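Local coordinates for cyclic nucleotide-binding protein (Ruegeria pomeroyi, PDB 3FX3) that probably acts as a DNA-binding transcription factor of the Crp type, pairing a cyclic nucleotide-binding domain with a helix-turn-helix domain, at residues 64-69 against 100-105; 56-61 against 84-89; 200-205 against 220-225. All coordinates share one frame; numbering follows the deposited sequence.

Contact 1: 64-69 against 100-105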
loop_
_atom_site.group_PDB
_atom_site.type_symbol
_atom_site.label_atom_id
_atom_site.label_comp_id
_atom_site.label_asym_id
_atom_site.label_seq_id
_atom_site.Cartn_x
_atom_site.Cartn_y
_atom_site.Cartn_z
ATOM N N LYS B 64 -10.562 -13.812 -12.554
ATOM C CA LYS B 64 -9.458 -14.449 -11.829
ATOM C C LYS B 64 -8.187 -14.420 -12.666
ATOM O O LYS B 64 -8.243 -14.538 -13.888
ATOM C CB LYS B 64 -9.801 -15.877 -11.425
ATOM C CG LYS B 64 -9.688 -16.938 -12.526
ATOM C CD LYS B 64 -9.943 -18.377 -12.008
ATOM C CE LYS B 64 -10.348 -19.298 -13.164
ATOM N NZ LYS B 64 -10.647 -20.710 -12.777
ATOM N N LEU B 65 -7.048 -14.264 -12.008
ATOM C CA LEU B 65 -5.756 -14.392 -12.647
ATOM C C LEU B 65 -5.126 -15.670 -12.097
ATOM O O LEU B 65 -5.170 -15.896 -10.897
ATOM C CB LEU B 65 -4.861 -13.199 -12.307
ATOM C CG LEU B 65 -4.994 -11.918 -13.153
ATOM C CD1 LEU B 65 -6.396 -11.636 -13.558
ATOM C CD2 LEU B 65 -4.368 -10.685 -12.448
ATOM N N PHE B 66 -4.498 -16.463 -12.954
ATOM C CA PHE B 66 -3.915 -17.739 -12.528
ATOM C C PHE B 66 -2.705 -18.102 -13.393
ATOM O O PHE B 66 -2.620 -17.684 -14.548
ATOM C CB PHE B 66 -4.984 -18.843 -12.590
ATOM C CG PHE B 66 -5.513 -19.115 -13.977
ATOM C CD1 PHE B 66 -6.569 -18.386 -14.479
ATOM C CD2 PHE B 66 -4.972 -20.135 -14.758
ATOM C CE1 PHE B 66 -7.067 -18.621 -15.762
ATOM C CE2 PHE B 66 -5.460 -20.398 -16.042
ATOM C CZ PHE B 66 -6.517 -19.650 -16.542
ATOM N N ARG B 67 -1.754 -18.840 -12.825
ATOM C CA ARG B 67 -0.674 -19.398 -13.618
ATOM C C ARG B 67 -0.727 -20.905 -13.634
ATOM O O ARG B 67 -1.271 -21.527 -12.728
ATOM C CB ARG B 67 0.699 -18.898 -13.193
ATOM C CG ARG B 67 1.102 -19.173 -11.769
ATOM C CD ARG B 67 2.627 -18.886 -11.572
ATOM N NE ARG B 67 3.442 -20.112 -11.609
ATOM C CZ ARG B 67 3.487 -21.040 -10.640
ATOM N NH1 ARG B 67 2.749 -20.897 -9.521
ATOM N NH2 ARG B 67 4.261 -22.129 -10.795
HETATM N N MSE B 68 -0.172 -21.476 -14.694
HETATM C CA MSE B 68 -0.077 -22.907 -14.846
HETATM C C MSE B 68 1.162 -23.428 -14.123
HETATM O O MSE B 68 2.244 -22.982 -14.409
HETATM C CB MSE B 68 0.015 -23.262 -16.336
HETATM C CG MSE B 68 -1.185 -22.763 -17.135
HETATM SE SE MSE B 68 -2.845 -23.387 -16.280
HETATM C CE MSE B 68 -2.361 -25.253 -16.192
ATOM N N THR B 69 0.980 -24.371 -13.198
ATOM C CA THR B 69 2.108 -25.061 -12.555
ATOM C C THR B 69 2.731 -25.978 -13.615
ATOM O O THR B 69 2.124 -26.214 -14.666
ATOM C CB THR B 69 1.668 -25.861 -11.277
ATOM O OG1 THR B 69 0.963 -27.062 -11.623
ATOM C CG2 THR B 69 0.762 -25.005 -10.381
ATOM N N SER B 100 -2.653 -15.943 -16.848
ATOM C CA SER B 100 -3.858 -15.863 -17.662
ATOM C C SER B 100 -4.955 -15.232 -16.841
ATOM O O SER B 100 -4.865 -15.209 -15.622
ATOM C CB SER B 100 -4.271 -17.264 -18.104
ATOM O OG SER B 100 -3.223 -17.847 -18.860
ATOM N N ALA B 101 -5.979 -14.710 -17.520
ATOM C CA ALA B 101 -7.140 -14.084 -16.887
ATOM C C ALA B 101 -8.397 -14.674 -17.520
ATOM O O ALA B 101 -8.498 -14.777 -18.747
ATOM C CB ALA B 101 -7.144 -12.588 -17.125
ATOM N N GLU B 102 -9.365 -14.990 -16.686
ATOM C CA GLU B 102 -10.601 -15.611 -17.114
ATOM C C GLU B 102 -11.744 -15.056 -16.298
ATOM O O GLU B 102 -11.578 -14.842 -15.100
ATOM C CB GLU B 102 -10.496 -17.103 -16.866
ATOM C CG GLU B 102 -11.585 -17.914 -17.455
ATOM C CD GLU B 102 -11.278 -19.415 -17.328
ATOM O OE1 GLU B 102 -10.334 -19.873 -18.020
ATOM O OE2 GLU B 102 -11.957 -20.094 -16.518
ATOM N N ALA B 103 -12.880 -14.843 -16.940
ATOM C CA ALA B 103 -14.088 -14.400 -16.267
ATOM C C ALA B 103 -14.624 -15.531 -15.374
ATOM O O ALA B 103 -14.795 -16.653 -15.822
ATOM C CB ALA B 103 -15.142 -14.004 -17.283
ATOM N N VAL B 104 -14.867 -15.208 -14.109
ATOM C CA VAL B 104 -15.410 -16.156 -13.112
ATOM C C VAL B 104 -16.928 -16.022 -13.053
ATOM O O VAL B 104 -17.600 -16.972 -12.797
ATOM C CB VAL B 104 -14.788 -15.896 -11.694
ATOM C CG1 VAL B 104 -15.570 -16.609 -10.597
ATOM C CG2 VAL B 104 -13.336 -16.339 -11.688
ATOM N N THR B 105 -17.454 -14.825 -13.274
ATOM C CA THR B 105 -18.876 -14.621 -13.503
ATOM C C THR B 105 -18.966 -13.961 -14.869
ATOM O O THR B 105 -17.943 -13.625 -15.453
ATOM C CB THR B 105 -19.440 -13.633 -12.458
ATOM O OG1 THR B 105 -18.741 -12.389 -12.617
ATOM C CG2 THR B 105 -19.194 -14.156 -11.041
HETATM O O HOH W 1 -10.430 -21.901 -15.098
#
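The Phe-66 ring lies across its neighbouring strand, with Ser-100 CB over one face, 4.0 Å from the ring centroid in a CH-pi contact offset toward the rim. At the edge, CE1 meets Glu-102 CB at 3.9 Å, and the selenium of Met-68 lies in the ring plane. CG sits between the backbone N and carbonyl carbon (chi1 63°), which brings the ring over Ser-100. With an alanine here, Ser-100 CB would probably lose its aromatic cover and a gap would open beside the Glu-102 stem. On the sheet face that carries Phe-66, Lys-64 and Glu-102 run side by side; NZ and OE2 stop 4.0 Å apart, too far for a salt bridge, and a water joins them, 2.6 Å from Lys-64 NZ and 2.8 Å from Glu-102 OE2. Lys-64 NZ also has a long, weak ion pair with Glu-74. Val-104 CG2 crosses the Lys-64 stem at about a right angle, 3.6 Å from its CB. The backbones are antiparallel: Lys-64 with Glu-102 and Phe-66 with Ser-100 are hydrogen-bonded pairs. Between them the non-hydrogen-bonded pair Leu-65 and Ala-101 puts Leu-65 CD1 against Ala-101 CB on the other face of the sheet. Ser-100 OG is bonded to Gln-48 N. In this four-stranded sheet of the cyclic nucleotide-binding domain the two strands are central, with 74-81 beside 62-68 and 44-46 beside 100-103.

Contact 2: 56-61 against 84-89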
loop_
_atom_site.group_PDB
_atom_site.type_symbol
_atom_site.label_atom_id
_atom_site.label_comp_id
_atom_site.label_asym_id
_atom_site.label_seq_id
_atom_site.Cartn_x
_atom_site.Cartn_y
_atom_site.Cartn_z
ATOM N N HIS B 56 -6.386 -3.192 -17.735
ATOM C CA HIS B 56 -7.749 -3.692 -17.548
ATOM C C HIS B 56 -8.403 -3.174 -16.300
ATOM O O HIS B 56 -7.796 -3.140 -15.249
ATOM C CB HIS B 56 -7.735 -5.225 -17.541
ATOM C CG HIS B 56 -6.842 -5.801 -18.586
ATOM N ND1 HIS B 56 -7.192 -5.858 -19.916
ATOM C CD2 HIS B 56 -5.580 -6.295 -18.508
ATOM C CE1 HIS B 56 -6.199 -6.389 -20.609
ATOM N NE2 HIS B 56 -5.208 -6.668 -19.777
ATOM N N VAL B 57 -9.667 -2.805 -16.438
ATOM C CA VAL B 57 -10.479 -2.338 -15.347
ATOM C C VAL B 57 -11.837 -3.062 -15.348
ATOM O O VAL B 57 -12.616 -2.952 -16.325
ATOM C CB VAL B 57 -10.734 -0.826 -15.465
ATOM C CG1 VAL B 57 -11.485 -0.347 -14.233
ATOM C CG2 VAL B 57 -9.406 -0.031 -15.638
ATOM N N VAL B 58 -12.123 -3.804 -14.283
ATOM C CA VAL B 58 -13.397 -4.518 -14.166
ATOM C C VAL B 58 -14.501 -3.500 -13.886
ATOM O O VAL B 58 -14.339 -2.648 -13.013
ATOM C CB VAL B 58 -13.349 -5.579 -13.067
ATOM C CG1 VAL B 58 -14.681 -6.399 -13.020
ATOM C CG2 VAL B 58 -12.138 -6.485 -13.280
ATOM N N ILE B 59 -15.561 -3.520 -14.697
ATOM C CA ILE B 59 -16.728 -2.675 -14.499
ATOM C C ILE B 59 -17.796 -3.450 -13.736
ATOM O O ILE B 59 -18.506 -2.880 -12.899
ATOM C CB ILE B 59 -17.311 -2.214 -15.826
ATOM C CG1 ILE B 59 -16.252 -1.443 -16.626
ATOM C CG2 ILE B 59 -18.587 -1.388 -15.603
ATOM C CD1 ILE B 59 -15.505 -0.342 -15.862
ATOM N N ASP B 60 -17.893 -4.746 -14.002
ATOM C CA ASP B 60 -18.867 -5.609 -13.326
ATOM C C ASP B 60 -18.389 -7.048 -13.352
ATOM O O ASP B 60 -17.755 -7.460 -14.330
ATOM C CB ASP B 60 -20.223 -5.556 -14.053
ATOM C CG ASP B 60 -21.361 -6.163 -13.221
ATOM O OD1 ASP B 60 -21.655 -5.637 -12.123
ATOM O OD2 ASP B 60 -21.920 -7.186 -13.634
ATOM N N GLY B 61 -18.698 -7.822 -12.318
ATOM C CA GLY B 61 -18.347 -9.250 -12.288
ATOM C C GLY B 61 -17.007 -9.513 -11.635
ATOM O O GLY B 61 -16.437 -8.640 -11.010
ATOM N N GLU B 84 -11.940 -2.177 -10.036
ATOM C CA GLU B 84 -10.533 -2.505 -9.793
ATOM C C GLU B 84 -9.779 -2.675 -11.086
ATOM O O GLU B 84 -10.296 -3.294 -12.044
ATOM C CB GLU B 84 -10.402 -3.773 -8.939
ATOM C CG GLU B 84 -11.113 -3.651 -7.589
ATOM C CD GLU B 84 -10.973 -4.908 -6.725
ATOM O OE1 GLU B 84 -11.026 -6.060 -7.230
ATOM O OE2 GLU B 84 -10.798 -4.728 -5.507
ATOM N N SER B 85 -8.559 -2.135 -11.122
ATOM C CA SER B 85 -7.712 -2.237 -12.312
ATOM C C SER B 85 -6.633 -3.265 -12.093
ATOM O O SER B 85 -6.294 -3.583 -10.964
ATOM C CB SER B 85 -7.044 -0.896 -12.667
ATOM O OG SER B 85 -6.253 -0.405 -11.602
ATOM N N PHE B 86 -6.096 -3.795 -13.178
ATOM C CA PHE B 86 -4.938 -4.668 -13.077
ATOM C C PHE B 86 -4.188 -4.685 -14.412
ATOM O O PHE B 86 -4.726 -4.250 -15.435
ATOM C CB PHE B 86 -5.368 -6.086 -12.631
ATOM C CG PHE B 86 -6.287 -6.797 -13.609
ATOM C CD1 PHE B 86 -7.637 -6.648 -13.530
ATOM C CD2 PHE B 86 -5.774 -7.605 -14.607
ATOM C CE1 PHE B 86 -8.484 -7.276 -14.420
ATOM C CE2 PHE B 86 -6.621 -8.270 -15.489
ATOM C CZ PHE B 86 -7.988 -8.086 -15.396
ATOM N N GLY B 87 -2.955 -5.204 -14.404
ATOM C CA GLY B 87 -2.114 -5.252 -15.580
ATOM C C GLY B 87 -1.306 -4.005 -15.899
ATOM O O GLY B 87 -0.704 -3.920 -16.984
ATOM N N GLU B 88 -1.298 -3.033 -14.976
ATOM C CA GLU B 88 -0.601 -1.762 -15.195
ATOM C C GLU B 88 0.884 -1.998 -15.427
ATOM O O GLU B 88 1.426 -1.550 -16.445
ATOM C CB GLU B 88 -0.770 -0.768 -14.023
ATOM C CG GLU B 88 -2.194 -0.418 -13.626
ATOM C CD GLU B 88 -2.810 -1.361 -12.595
ATOM O OE1 GLU B 88 -2.277 -2.466 -12.363
ATOM O OE2 GLU B 88 -3.851 -0.990 -12.012
ATOM N N ALA B 89 1.534 -2.710 -14.509
ATOM C CA ALA B 89 2.985 -2.887 -14.580
ATOM C C ALA B 89 3.400 -3.571 -15.879
ATOM O O ALA B 89 4.347 -3.133 -16.572
ATOM C CB ALA B 89 3.524 -3.679 -13.349
#
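His-56 O takes a hydrogen bond from Phe-86 N, 2.8 Å, and a weaker CA-H...O contact from Ser-85 CA at 3.1 Å. His-56 N returns a bond to Phe-86 O, closing an antiparallel hydrogen-bonded pair. Phe-86 turns its ring back over that pair (chi1 63°), bringing His-56 CB over one face, 3.8 Å from the centroid, while Val-58 CG2 meets CE1 in the ring plane at 3.9 Å. The two rings themselves meet obliquely, planes 34° apart; the imidazole nitrogens are engaged by Tyr-97 OH and His-111 ND1. On the opposite face of the sheet Val-57 CG2 rests on Ser-85 CB, whose OG donates to Glu-88 OE2 and also bonds Leu-18 N. Gly-87, the N-cap of helix 88-93, has backbone angles that suit glycine, and a CB there would crowd His-56 CD2. Phe-Gly-Glu at 86-88 resembles the Phe-Gly-Glu that opens the phosphate-binding cassette in relatives; here Glu-88 OE1 bonds His-140 of the second subunit. Strand 84-86 edges its sheet, with 54-58 next in and 107-113 beyond, and the Phe-86 ring reaches Val-63, Leu-65 and Phe-80 of the facing sheet.

Contact 3: 200-205 against 220-225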
loop_
_atom_site.group_PDB
_atom_site.type_symbol
_atom_site.label_atom_id
_atom_site.label_comp_id
_atom_site.label_asym_id
_atom_site.label_seq_id
_atom_site.Cartn_x
_atom_site.Cartn_y
_atom_site.Cartn_z
ATOM N N SER B 200 -21.209 -16.941 8.988
ATOM C CA SER B 200 -22.205 -17.387 9.953
ATOM C C SER B 200 -22.423 -16.301 11.012
ATOM O O SER B 200 -23.552 -15.868 11.251
ATOM C CB SER B 200 -21.772 -18.682 10.607
ATOM O OG SER B 200 -22.799 -19.139 11.449
ATOM N N ARG B 201 -21.338 -15.848 11.622
ATOM C CA ARG B 201 -21.406 -14.739 12.557
ATOM C C ARG B 201 -22.135 -13.515 11.990
ATOM O O ARG B 201 -22.908 -12.879 12.698
ATOM C CB ARG B 201 -20.002 -14.327 12.980
ATOM C CG ARG B 201 -19.371 -15.293 13.954
ATOM C CD ARG B 201 -17.909 -14.934 14.208
ATOM N NE ARG B 201 -17.556 -15.027 15.623
ATOM C CZ ARG B 201 -17.508 -16.162 16.322
ATOM N NH1 ARG B 201 -17.179 -16.127 17.605
ATOM N NH2 ARG B 201 -17.792 -17.338 15.749
ATOM N N LEU B 202 -21.898 -13.195 10.718
ATOM C CA LEU B 202 -22.411 -11.950 10.130
ATOM C C LEU B 202 -23.911 -12.001 9.858
ATOM O O LEU B 202 -24.525 -10.965 9.572
ATOM C CB LEU B 202 -21.635 -11.557 8.859
ATOM C CG LEU B 202 -20.163 -11.145 9.043
ATOM C CD1 LEU B 202 -19.502 -10.827 7.703
ATOM C CD2 LEU B 202 -20.011 -9.966 9.998
ATOM N N LYS B 203 -24.498 -13.190 9.956
ATOM C CA LYS B 203 -25.956 -13.322 9.990
ATOM C C LYS B 203 -26.508 -12.352 11.042
ATOM O O LYS B 203 -27.429 -11.586 10.765
ATOM C CB LYS B 203 -26.392 -14.762 10.306
ATOM C CG LYS B 203 -26.023 -15.803 9.223
ATOM C CD LYS B 203 -26.584 -17.228 9.541
ATOM C CE LYS B 203 -25.999 -18.310 8.597
ATOM N NZ LYS B 203 -26.539 -19.709 8.823
ATOM N N ALA B 204 -25.908 -12.359 12.228
ATOM C CA ALA B 204 -26.330 -11.460 13.310
ATOM C C ALA B 204 -26.193 -9.956 12.957
ATOM O O ALA B 204 -26.864 -9.137 13.569
ATOM C CB ALA B 204 -25.567 -11.785 14.594
ATOM N N ALA B 205 -25.339 -9.606 11.982
ATOM C CA ALA B 205 -25.157 -8.209 11.516
ATOM C C ALA B 205 -25.949 -7.861 10.239
ATOM O O ALA B 205 -25.712 -6.821 9.618
ATOM C CB ALA B 205 -23.663 -7.911 11.304
ATOM N N ALA B 220 -25.274 0.449 7.712
ATOM C CA ALA B 220 -24.890 1.077 8.963
ATOM C C ALA B 220 -24.700 0.004 10.043
ATOM O O ALA B 220 -23.681 -0.023 10.735
ATOM C CB ALA B 220 -25.944 2.121 9.380
ATOM N N LEU B 221 -25.667 -0.898 10.160
ATOM C CA LEU B 221 -25.547 -2.033 11.071
ATOM C C LEU B 221 -24.261 -2.847 10.821
ATOM O O LEU B 221 -23.586 -3.261 11.765
ATOM C CB LEU B 221 -26.769 -2.927 10.935
ATOM C CG LEU B 221 -26.940 -4.060 11.950
ATOM C CD1 LEU B 221 -27.465 -3.534 13.290
ATOM C CD2 LEU B 221 -27.892 -5.109 11.387
ATOM N N LEU B 222 -23.908 -3.057 9.553
ATOM C CA LEU B 222 -22.719 -3.854 9.241
ATOM C C LEU B 222 -21.457 -3.097 9.626
ATOM O O LEU B 222 -20.553 -3.663 10.250
ATOM C CB LEU B 222 -22.690 -4.280 7.764
ATOM C CG LEU B 222 -21.554 -5.237 7.352
ATOM C CD1 LEU B 222 -21.468 -6.453 8.269
ATOM C CD2 LEU B 222 -21.725 -5.686 5.901
ATOM N N ARG B 223 -21.404 -1.815 9.272
ATOM C CA ARG B 223 -20.301 -0.937 9.705
ATOM C C ARG B 223 -20.137 -0.883 11.227
ATOM O O ARG B 223 -19.025 -0.769 11.730
ATOM C CB ARG B 223 -20.478 0.484 9.168
ATOM C CG ARG B 223 -19.244 1.362 9.387
ATOM C CD ARG B 223 -19.263 2.634 8.537
ATOM N NE ARG B 223 -19.599 2.372 7.133
ATOM C CZ ARG B 223 -18.769 1.871 6.203
ATOM N NH1 ARG B 223 -17.498 1.554 6.497
ATOM N NH2 ARG B 223 -19.218 1.688 4.949
ATOM N N ASP B 224 -21.242 -0.965 11.959
ATOM C CA ASP B 224 -21.152 -0.995 13.406
ATOM C C ASP B 224 -20.427 -2.249 13.853
ATOM O O ASP B 224 -19.517 -2.179 14.683
ATOM C CB ASP B 224 -22.524 -0.933 14.074
ATOM C CG ASP B 224 -22.422 -0.549 15.528
ATOM O OD1 ASP B 224 -21.902 0.560 15.800
ATOM O OD2 ASP B 224 -22.823 -1.353 16.390
ATOM N N TYR B 225 -20.835 -3.388 13.293
ATOM C CA TYR B 225 -20.161 -4.651 13.554
ATOM C C TYR B 225 -18.666 -4.513 13.293
ATOM O O TYR B 225 -17.848 -4.873 14.132
ATOM C CB TYR B 225 -20.733 -5.785 12.684
ATOM C CG TYR B 225 -20.235 -7.143 13.119
ATOM C CD1 TYR B 225 -19.021 -7.645 12.673
ATOM C CD2 TYR B 225 -20.951 -7.893 14.021
ATOM C CE1 TYR B 225 -18.548 -8.882 13.100
ATOM C CE2 TYR B 225 -20.499 -9.134 14.447
ATOM C CZ TYR B 225 -19.298 -9.623 13.988
ATOM O OH TYR B 225 -18.877 -10.853 14.434
#
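The helix-turn-helix of a Crp-like domain meets the C-terminal helix of that domain here: segment 200-205, at the C-terminal part of helix 192-203, lies against helix 219-227. Leu-202 and Tyr-225 form the heart of it. The leucine side chain crosses the phenol at about a right angle and sets CD2 over one face, 3.9 Å from the centroid, in a CH-pi contact. CD2 is displaced from the ring centre toward the CD1-CE1 edge, 3.6 Å from Tyr-225 CE1. Tyr-225 carries CG opposite its own backbone N (chi1 -169°), which extends the ring away from its helix toward 200-205, far enough for OH to come 3.9 Å from Arg-201 CB.

By position, helix 182-187 and helix 192-203 probably make up the helix-turn-helix, and the second is probably the recognition helix of this winged fold; strands 207-209 and 213-216 follow as a hairpin before the chain returns in helix 219-227. Ala-205 comes just before that hairpin, its N bonded back to Leu-202 O. Its CB meets both Leu-222 CD1, 4.0 Å away, and Tyr-225 CD2 at 3.8 Å. Leu-221 CD2 packs on the backbone of the same residue, 3.3 Å from Ala-205 O. Leu-202 CD2 also meets Leu-222 CD1 at 4.2 Å. Trp-234 adds to the packing on Ala-205 and Leu-221 and meets the Tyr-225 ring edge-to-face. Helix 154-165 lines the buried side through Val-158, which touches Leu-202, and Ala-159, which touches Leu-222. Arg-201 is exposed; its side chain lies about 6 Å from a bound phosphate, probably picked up from the crystallisation medium.

In the fold
Contacts 1 and 2 belong to the two facing antiparallel sheets of the cyclic nucleotide-binding domain, their centres about 13 Å apart. Their segments alternate along the chain, 56-61, 64-69, 84-89, 100-105, so the chain passes repeatedly from one sheet to the other. They touch where Leu-65 CD1 packs on Phe-86 CE2 at 3.9 Å, between the sheets, and again where Thr-105 OG1 lies 3.2 Å from Gly-61 CA. Contact 3 comes later, in the helix-turn-helix domain, its centre about 32 Å from that of contact 1 and about 29 Å from that of contact 2, with no touch to either. Helix 125-147 separates the two domains along the chain, so contact 3 packs in a different domain from contacts 1 and 2.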